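Long-range contact in acyl-CoA thioesterase II TesB2 (Mycobacterium marinum, PDB 3U0A), which probably hydrolyses fatty acyl-CoA thioesters to the free fatty acid and coenzyme A: residues R56-R68 against V218-G230. Numbering follows the deposited sequence.
Sequences RYQVHSLHGYFLR and VASLDHAMWFMRG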
ATOM      1  N   ARG A  56      -9.303  -0.560 -22.850  1.00 46.22           N
ATOM      2  CA  ARG A  56      -8.911   0.864 -22.887  1.00 46.45           C
ATOM      3  C   ARG A  56      -8.372   1.362 -21.516  1.00 45.42           C
ATOM      4  O   ARG A  56      -7.624   2.343 -21.440  1.00 45.45           O
ATOM      5  CB  ARG A  56     -10.097   1.747 -23.360  1.00 47.24           C
ATOM      6  N   TYR A  57      -8.752   0.678 -20.444  1.00 44.58           N
ATOM      7  CA  TYR A  57      -8.279   1.016 -19.116  1.00 43.69           C
ATOM      8  C   TYR A  57      -7.268  -0.008 -18.676  1.00 43.13           C
ATOM      9  O   TYR A  57      -7.548  -1.206 -18.685  1.00 43.01           O
ATOM     10  CB  TYR A  57      -9.408   1.017 -18.100  1.00 43.25           C
ATOM     11  CG  TYR A  57     -10.604   1.870 -18.436  1.00 43.86           C
ATOM     12  CD1 TYR A  57     -11.493   1.477 -19.415  1.00 44.59           C
ATOM     13  CD2 TYR A  57     -10.884   3.029 -17.721  1.00 43.76           C
ATOM     14  CE1 TYR A  57     -12.611   2.211 -19.701  1.00 45.23           C
ATOM     15  CE2 TYR A  57     -12.009   3.769 -17.981  1.00 44.39           C
ATOM     16  CZ  TYR A  57     -12.870   3.360 -18.985  1.00 45.14           C
ATOM     17  OH  TYR A  57     -14.010   4.096 -19.278  1.00 45.90           O
ATOM     18  N   GLN A  58      -6.097   0.459 -18.266  1.00 42.83           N
ATOM     19  CA  GLN A  58      -5.017  -0.449 -17.891  1.00 42.42           C
ATOM     20  C   GLN A  58      -4.782  -0.332 -16.408  1.00 41.62           C
ATOM     21  O   GLN A  58      -4.867   0.748 -15.868  1.00 41.47           O
ATOM     22  CB  GLN A  58      -3.732  -0.146 -18.684  1.00 42.87           C
ATOM     23  CG  GLN A  58      -3.895  -0.281 -20.204  1.00 43.83           C
ATOM     24  CD  GLN A  58      -3.769  -1.737 -20.710  1.00 44.04           C
ATOM     25  OE1 GLN A  58      -2.634  -2.250 -20.837  1.00 44.10           O
ATOM     26  NE2 GLN A  58      -4.946  -2.423 -21.014  1.00 44.22           N
ATOM     27  N   VAL A  59      -4.464  -1.451 -15.778  1.00 41.21           N
ATOM     28  CA  VAL A  59      -4.257  -1.500 -14.350  1.00 40.56           C
ATOM     29  C   VAL A  59      -3.119  -0.597 -13.898  1.00 40.41           C
ATOM     30  O   VAL A  59      -2.149  -0.415 -14.606  1.00 40.73           O
ATOM     31  CB  VAL A  59      -3.988  -2.958 -13.873  1.00 40.32           C
ATOM     32  CG1 VAL A  59      -2.630  -3.460 -14.383  1.00 40.55           C
ATOM     33  CG2 VAL A  59      -4.147  -3.068 -12.350  1.00 39.77           C
ATOM     34  N   HIS A  60      -3.268  -0.022 -12.714  1.00 40.00           N
ATOM     35  CA  HIS A  60      -2.243   0.845 -12.139  1.00 39.85           C
ATOM     36  C   HIS A  60      -2.033   0.684 -10.653  1.00 39.39           C
ATOM     37  O   HIS A  60      -1.015   1.179 -10.130  1.00 39.30           O
ATOM     38  CB  HIS A  60      -2.552   2.327 -12.448  1.00 40.10           C
ATOM     39  CG  HIS A  60      -3.771   2.853 -11.759  1.00 39.97           C
ATOM     40  ND1 HIS A  60      -3.750   3.296 -10.500  1.00 39.64           N
ATOM     41  CD2 HIS A  60      -5.073   3.006 -12.211  1.00 40.24           C
ATOM     42  CE1 HIS A  60      -4.973   3.716 -10.157  1.00 39.70           C
ATOM     43  NE2 HIS A  60      -5.789   3.527 -11.209  1.00 40.06           N
ATOM     44  N   SER A  61      -2.998   0.087  -9.946  1.00 39.17           N
ATOM     45  CA  SER A  61      -2.776  -0.230  -8.542  1.00 38.86           C
ATOM     46  C   SER A  61      -3.577  -1.426  -8.100  1.00 38.75           C
ATOM     47  O   SER A  61      -4.476  -1.827  -8.785  1.00 38.87           O
ATOM     48  CB  SER A  61      -3.006   0.972  -7.629  1.00 38.77           C
ATOM     49  OG  SER A  61      -4.357   1.321  -7.546  1.00 38.82           O
ATOM     50  N   LEU A  62      -3.171  -2.039  -6.997  1.00 38.61           N
ATOM     51  CA  LEU A  62      -3.923  -3.113  -6.391  1.00 38.56           C
ATOM     52  C   LEU A  62      -3.502  -3.229  -4.980  1.00 38.50           C
ATOM     53  O   LEU A  62      -2.386  -2.833  -4.621  1.00 38.52           O
ATOM     54  CB  LEU A  62      -3.749  -4.451  -7.107  1.00 38.68           C
ATOM     55  CG  LEU A  62      -2.377  -5.100  -7.175  1.00 38.81           C
ATOM     56  CD1 LEU A  62      -1.991  -5.631  -5.808  1.00 38.80           C
ATOM     57  CD2 LEU A  62      -2.352  -6.196  -8.237  1.00 39.04           C
ATOM     58  N   HIS A  63      -4.429  -3.715  -4.160  1.00 38.50           N
ATOM     59  CA  HIS A  63      -4.211  -3.898  -2.740  1.00 38.58           C
ATOM     60  C   HIS A  63      -4.904  -5.198  -2.435  1.00 38.68           C
ATOM     61  O   HIS A  63      -5.974  -5.428  -2.915  1.00 38.65           O
ATOM     62  CB  HIS A  63      -4.844  -2.789  -1.898  1.00 38.60           C
ATOM     63  CG  HIS A  63      -4.484  -1.337  -2.298  1.00 38.54           C
ATOM     64  ND1 HIS A  63      -5.016  -0.718  -3.381  1.00 38.49           N
ATOM     65  CD2 HIS A  63      -3.695  -0.353  -1.645  1.00 38.59           C
ATOM     66  CE1 HIS A  63      -4.541   0.562  -3.466  1.00 38.52           C
ATOM     67  NE2 HIS A  63      -3.750   0.789  -2.396  1.00 38.55           N
ATOM     68  N   GLY A  64      -4.316  -6.087  -1.656  1.00 38.88           N
ATOM     69  CA  GLY A  64      -5.070  -7.233  -1.169  1.00 39.06           C
ATOM     70  C   GLY A  64      -4.597  -7.833   0.131  1.00 39.41           C
ATOM     71  O   GLY A  64      -3.521  -7.586   0.586  1.00 39.55           O
ATOM     72  N   TYR A  65      -5.427  -8.673   0.699  1.00 39.63           N
ATOM     73  CA  TYR A  65      -5.203  -9.254   1.986  1.00 40.09           C
ATOM     74  C   TYR A  65      -5.194 -10.797   1.877  1.00 40.38           C
ATOM     75  O   TYR A  65      -6.154 -11.407   1.415  1.00 40.31           O
ATOM     76  CB  TYR A  65      -6.328  -8.812   2.912  1.00 40.25           C
ATOM     77  CG  TYR A  65      -6.109  -7.528   3.690  1.00 40.32           C
ATOM     78  CD1 TYR A  65      -4.932  -7.311   4.407  1.00 40.59           C
ATOM     79  CD2 TYR A  65      -7.118  -6.563   3.772  1.00 40.21           C
ATOM     80  CE1 TYR A  65      -4.741  -6.152   5.142  1.00 40.72           C
ATOM     81  CE2 TYR A  65      -6.948  -5.405   4.513  1.00 40.35           C
ATOM     82  CZ  TYR A  65      -5.753  -5.190   5.210  1.00 40.60           C
ATOM     83  OH  TYR A  65      -5.567  -4.013   5.942  1.00 40.79           O
ATOM     84  N   PHE A  66      -4.103 -11.414   2.328  1.00 40.78           N
ATOM     85  CA  PHE A  66      -3.989 -12.870   2.356  1.00 41.20           C
ATOM     86  C   PHE A  66      -4.678 -13.389   3.606  1.00 41.71           C
ATOM     87  O   PHE A  66      -4.173 -13.266   4.719  1.00 42.19           O
ATOM     88  CB  PHE A  66      -2.532 -13.279   2.358  1.00 41.54           C
ATOM     89  CG  PHE A  66      -1.801 -12.907   1.109  1.00 41.17           C
ATOM     90  CD1 PHE A  66      -1.817 -13.760   0.011  1.00 41.15           C
ATOM     91  CD2 PHE A  66      -1.110 -11.724   1.026  1.00 40.93           C
ATOM     92  CE1 PHE A  66      -1.150 -13.462  -1.137  1.00 40.94           C
ATOM     93  CE2 PHE A  66      -0.441 -11.408  -0.129  1.00 40.68           C
ATOM     94  CZ  PHE A  66      -0.450 -12.287  -1.212  1.00 40.71           C
ATOM     95  N   LEU A  67      -5.869 -13.929   3.419  1.00 41.66           N
ATOM     96  CA  LEU A  67      -6.702 -14.242   4.548  1.00 42.13           C
ATOM     97  C   LEU A  67      -6.396 -15.647   5.070  1.00 42.83           C
ATOM     98  O   LEU A  67      -6.263 -15.840   6.261  1.00 43.49           O
ATOM     99  CB  LEU A  67      -8.182 -14.060   4.183  1.00 41.82           C
ATOM    100  CG  LEU A  67      -8.656 -12.660   3.752  1.00 41.27           C
ATOM    101  CD1 LEU A  67     -10.137 -12.693   3.506  1.00 41.18           C
ATOM    102  CD2 LEU A  67      -8.325 -11.605   4.774  1.00 41.45           C
ATOM    103  N   ARG A  68      -6.270 -16.611   4.171  1.00 42.79           N
ATOM    104  CA  ARG A  68      -6.157 -18.015   4.558  1.00 43.49           C
ATOM    105  C   ARG A  68      -5.225 -18.773   3.669  1.00 43.56           C
ATOM    106  O   ARG A  68      -4.968 -18.381   2.547  1.00 43.01           O
ATOM    107  CB  ARG A  68      -7.516 -18.701   4.468  1.00 43.54           C
ATOM    108  CG  ARG A  68      -8.269 -18.715   5.780  1.00 44.08           C
ATOM    109  CD  ARG A  68      -9.734 -19.009   5.528  1.00 43.94           C
ATOM    110  NE  ARG A  68     -10.510 -17.786   5.242  1.00 43.32           N
ATOM    111  CZ  ARG A  68     -11.439 -17.275   6.048  1.00 43.52           C
ATOM    112  NH1 ARG A  68     -12.091 -16.142   5.695  1.00 43.01           N
ATOM    113  NH2 ARG A  68     -11.720 -17.892   7.200  1.00 44.32           N
ATOM    114  N   VAL A 218       6.266 -17.329   9.774  1.00 67.10           N
ATOM    115  CA  VAL A 218       6.314 -16.427   8.658  1.00 66.43           C
ATOM    116  C   VAL A 218       5.112 -16.650   7.711  1.00 67.63           C
ATOM    117  O   VAL A 218       4.754 -17.784   7.375  1.00 70.38           O
ATOM    118  CB  VAL A 218       7.634 -16.637   7.900  1.00 68.20           C
ATOM    119  CG1 VAL A 218       7.500 -16.169   6.466  1.00 68.85           C
ATOM    120  CG2 VAL A 218       8.767 -15.923   8.616  1.00 66.86           C
ATOM    121  N   ALA A 219       4.504 -15.542   7.300  1.00 65.92           N
ATOM    122  CA  ALA A 219       3.363 -15.536   6.386  1.00 67.21           C
ATOM    123  C   ALA A 219       3.301 -14.190   5.690  1.00 65.53           C
ATOM    124  O   ALA A 219       3.871 -13.229   6.162  1.00 63.07           O
ATOM    125  CB  ALA A 219       2.061 -15.797   7.134  1.00 67.26           C
ATOM    126  N   SER A 220       2.649 -14.154   4.539  1.00 41.36           N
ATOM    127  CA  SER A 220       2.305 -12.911   3.870  1.00 41.19           C
ATOM    128  C   SER A 220       0.948 -12.478   4.418  1.00 41.23           C
ATOM    129  O   SER A 220       0.007 -13.245   4.397  1.00 41.29           O
ATOM    130  CB  SER A 220       2.258 -13.100   2.326  1.00 41.00           C
ATOM    131  OG  SER A 220       3.512 -13.375   1.773  1.00 40.97           O
ATOM    132  N   LEU A 221       0.852 -11.260   4.902  1.00 41.25           N
ATOM    133  CA  LEU A 221      -0.426 -10.698   5.362  1.00 41.28           C
ATOM    134  C   LEU A 221      -1.152  -9.892   4.257  1.00 41.08           C
ATOM    135  O   LEU A 221      -2.373  -9.955   4.096  1.00 41.09           O
ATOM    136  CB  LEU A 221      -0.161  -9.813   6.580  1.00 41.46           C
ATOM    137  CG  LEU A 221       0.510 -10.499   7.764  1.00 41.77           C
ATOM    138  CD1 LEU A 221       0.824  -9.500   8.868  1.00 42.01           C
ATOM    139  CD2 LEU A 221      -0.389 -11.603   8.308  1.00 41.95           C
ATOM    140  N   ASP A 222      -0.379  -9.132   3.502  1.00 40.98           N
ATOM    141  CA  ASP A 222      -0.941  -8.311   2.461  1.00 40.87           C
ATOM    142  C   ASP A 222       0.033  -8.035   1.326  1.00 40.84           C
ATOM    143  O   ASP A 222       1.103  -8.619   1.275  1.00 40.87           O
ATOM    144  CB  ASP A 222      -1.518  -7.014   3.061  1.00 40.89           C
ATOM    145  CG  ASP A 222      -0.469  -5.959   3.397  1.00 40.96           C
ATOM    146  OD1 ASP A 222       0.674  -5.989   2.904  1.00 41.00           O
ATOM    147  OD2 ASP A 222      -0.852  -5.049   4.141  1.00 41.02           O
ATOM    148  N   HIS A 223      -0.419  -7.238   0.370  1.00 40.82           N
ATOM    149  CA  HIS A 223       0.442  -6.530  -0.532  1.00 40.89           C
ATOM    150  C   HIS A 223      -0.337  -5.388  -1.160  1.00 40.93           C
ATOM    151  O   HIS A 223      -1.573  -5.412  -1.242  1.00 40.89           O
ATOM    152  CB  HIS A 223       1.144  -7.450  -1.578  1.00 40.91           C
ATOM    153  CG  HIS A 223       0.222  -8.075  -2.624  1.00 40.91           C
ATOM    154  ND1 HIS A 223       0.622  -9.067  -3.400  1.00 40.94           N
ATOM    155  CD2 HIS A 223      -1.090  -7.794  -3.000  1.00 40.95           C
ATOM    156  CE1 HIS A 223      -0.383  -9.407  -4.247  1.00 41.03           C
ATOM    157  NE2 HIS A 223      -1.420  -8.635  -3.986  1.00 41.04           N
ATOM    158  N   ALA A 224       0.418  -4.371  -1.562  1.00 41.07           N
ATOM    159  CA  ALA A 224      -0.086  -3.174  -2.229  1.00 41.18           C
ATOM    160  C   ALA A 224       0.919  -2.876  -3.303  1.00 41.42           C
ATOM    161  O   ALA A 224       2.114  -2.872  -3.022  1.00 41.52           O
ATOM    162  CB  ALA A 224      -0.178  -1.995  -1.248  1.00 41.21           C
ATOM    163  N   MET A 225       0.444  -2.631  -4.525  1.00 41.58           N
ATOM    164  CA  MET A 225       1.339  -2.398  -5.686  1.00 41.89           C
ATOM    165  C   MET A 225       0.852  -1.273  -6.585  1.00 42.20           C
ATOM    166  O   MET A 225      -0.349  -0.994  -6.658  1.00 42.15           O
ATOM    167  CB  MET A 225       1.488  -3.659  -6.520  1.00 41.90           C
ATOM    168  CG  MET A 225       2.034  -4.849  -5.753  1.00 41.64           C
ATOM    169  SD  MET A 225       2.159  -6.329  -6.756  1.00 41.66           S
ATOM    170  CE  MET A 225       2.628  -7.511  -5.463  1.00 41.35           C
ATOM    171  N   TRP A 226       1.805  -0.619  -7.255  1.00 42.57           N
ATOM    172  CA  TRP A 226       1.495   0.480  -8.152  1.00 42.97           C
ATOM    173  C   TRP A 226       2.294   0.310  -9.380  1.00 43.40           C
ATOM    174  O   TRP A 226       3.504   0.247  -9.315  1.00 43.54           O
ATOM    175  CB  TRP A 226       1.785   1.822  -7.477  1.00 43.10           C
ATOM    176  CG  TRP A 226       0.919   2.087  -6.243  1.00 42.71           C
ATOM    177  CD1 TRP A 226      -0.288   2.756  -6.180  1.00 42.66           C
ATOM    178  CD2 TRP A 226       1.190   1.706  -4.876  1.00 42.39           C
ATOM    179  NE1 TRP A 226      -0.767   2.802  -4.908  1.00 42.31           N
ATOM    180  CE2 TRP A 226       0.060   2.173  -4.083  1.00 42.16           C
ATOM    181  CE3 TRP A 226       2.218   1.041  -4.242  1.00 42.32           C
ATOM    182  CZ2 TRP A 226      -0.006   1.979  -2.721  1.00 41.90           C
ATOM    183  CZ3 TRP A 226       2.133   0.843  -2.854  1.00 42.07           C
ATOM    184  CH2 TRP A 226       1.047   1.314  -2.121  1.00 41.88           C
ATOM    185  N   PHE A 227       1.624   0.218 -10.516  1.00 43.66           N
ATOM    186  CA  PHE A 227       2.274  -0.122 -11.783  1.00 44.11           C
ATOM    187  C   PHE A 227       2.350   1.121 -12.608  1.00 44.72           C
ATOM    188  O   PHE A 227       1.363   1.545 -13.176  1.00 44.93           O
ATOM    189  CB  PHE A 227       1.492  -1.220 -12.501  1.00 44.07           C
ATOM    190  CG  PHE A 227       1.236  -2.404 -11.639  1.00 43.50           C
ATOM    191  CD1 PHE A 227       2.277  -3.223 -11.251  1.00 43.30           C
ATOM    192  CD2 PHE A 227      -0.025  -2.676 -11.164  1.00 43.22           C
ATOM    193  CE1 PHE A 227       2.056  -4.311 -10.429  1.00 42.84           C
ATOM    194  CE2 PHE A 227      -0.246  -3.763 -10.342  1.00 42.78           C
ATOM    195  CZ  PHE A 227       0.793  -4.585  -9.978  1.00 42.60           C
ATOM    196  N   MET A 228       3.527   1.725 -12.641  1.00 45.07           N
ATOM    197  CA  MET A 228       3.678   3.087 -13.178  1.00 45.69           C
ATOM    198  C   MET A 228       4.052   3.178 -14.682  1.00 46.45           C
ATOM    199  O   MET A 228       3.518   4.004 -15.388  1.00 46.94           O
ATOM    200  CB  MET A 228       4.718   3.858 -12.357  1.00 45.79           C
ATOM    201  CG  MET A 228       4.269   4.338 -10.988  1.00 45.32           C
ATOM    202  SD  MET A 228       5.075   3.564  -9.547  1.00 44.78           S
ATOM    203  CE  MET A 228       6.791   3.454 -10.015  1.00 45.33           C
ATOM    204  N   ARG A 229       4.992   2.367 -15.162  1.00 46.61           N
ATOM    205  CA  ARG A 229       5.470   2.481 -16.557  1.00 47.41           C
ATOM    206  C   ARG A 229       5.634   1.100 -17.127  1.00 47.29           C
ATOM    207  O   ARG A 229       5.800   0.131 -16.392  1.00 46.66           O
ATOM    208  CB  ARG A 229       6.819   3.209 -16.629  1.00 47.98           C
ATOM    209  CG  ARG A 229       6.737   4.684 -16.295  1.00 48.33           C
ATOM    210  CD  ARG A 229       8.111   5.236 -15.957  1.00 48.74           C
ATOM    211  NE  ARG A 229       8.041   6.611 -15.460  1.00 49.02           N
ATOM    212  CZ  ARG A 229       7.990   6.985 -14.174  1.00 48.55           C
ATOM    213  NH1 ARG A 229       8.024   6.105 -13.171  1.00 47.78           N
ATOM    214  NH2 ARG A 229       7.895   8.276 -13.888  1.00 48.92           N
ATOM    215  N   GLY A 230       5.589   1.004 -18.437  1.00 47.94           N
ATOM    216  CA  GLY A 230       5.790  -0.275 -19.096  1.00 47.93           C
ATOM    217  C   GLY A 230       7.209  -0.795 -18.962  1.00 47.93           C
ATOM    218  O   GLY A 230       8.182  -0.022 -18.908  1.00 48.34           O
TER
HETATM  219  O   HOH W   1      -4.378 -10.657   6.057  1.00  2.55           O
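Phe66, Phe227 and Leu62 bury the most surface where strand 58-66 runs antiparallel to strand 222-227. At one end the Phe66 ring reaches across the partner strand: Ser220 CB sits over one of its faces in a CH-pi contact, 4.2 Å from the ring centroid, while the backbone of Leu221 and Asp222 lies at its edge. Its far edge is directed at the face of the His223 imidazole, an edge-to-face pair with planes at 74° and Phe66 CZ 4.0 Å from His223 ND1. That nitrogen is hydrogen-bonded to Asp198 on helix 186-200, which helps fix the turn of the imidazole. Leu62 carries the same face onward, its two methyls parted between neighbours. CD1 of Leu62 lies 3.6 Å from NE2 of His223, and CD2 meets the edge of the Phe227 ring in its plane, 3.8 Å from CE2. With Leu62 CG wedged between its backbone N and carbonyl carbon (chi1 62°), the branch stays close to the partner strand. Phe227 also touches Val59, and helices 34-51 and 186-200 pack on this side.

Six backbone hydrogen bonds join the segments, two each at Leu62-Met225 and Gly64-His223 and one at either end. Beyond the last, Phe66 N to Leu221 O at 2.9 Å, a water donates to both Phe66 O and Leu221 O. The other face, with Ser61, His63, Tyr65, Asp222 and Trp226, meets the second subunit: Trp226 NE1 is hydrogen-bonded to Asp222 OD2 of the second subunit, and Tyr65 OH to Ser61 OG of that subunit. Asp222 OD1 is held by the backbone N of Glu271 in its own chain. The two strands belong to the N-terminal and C-terminal thioesterase repeats, and their pairing joins the sheets of both halves edge to edge, the hallmark of a double hotdog fold.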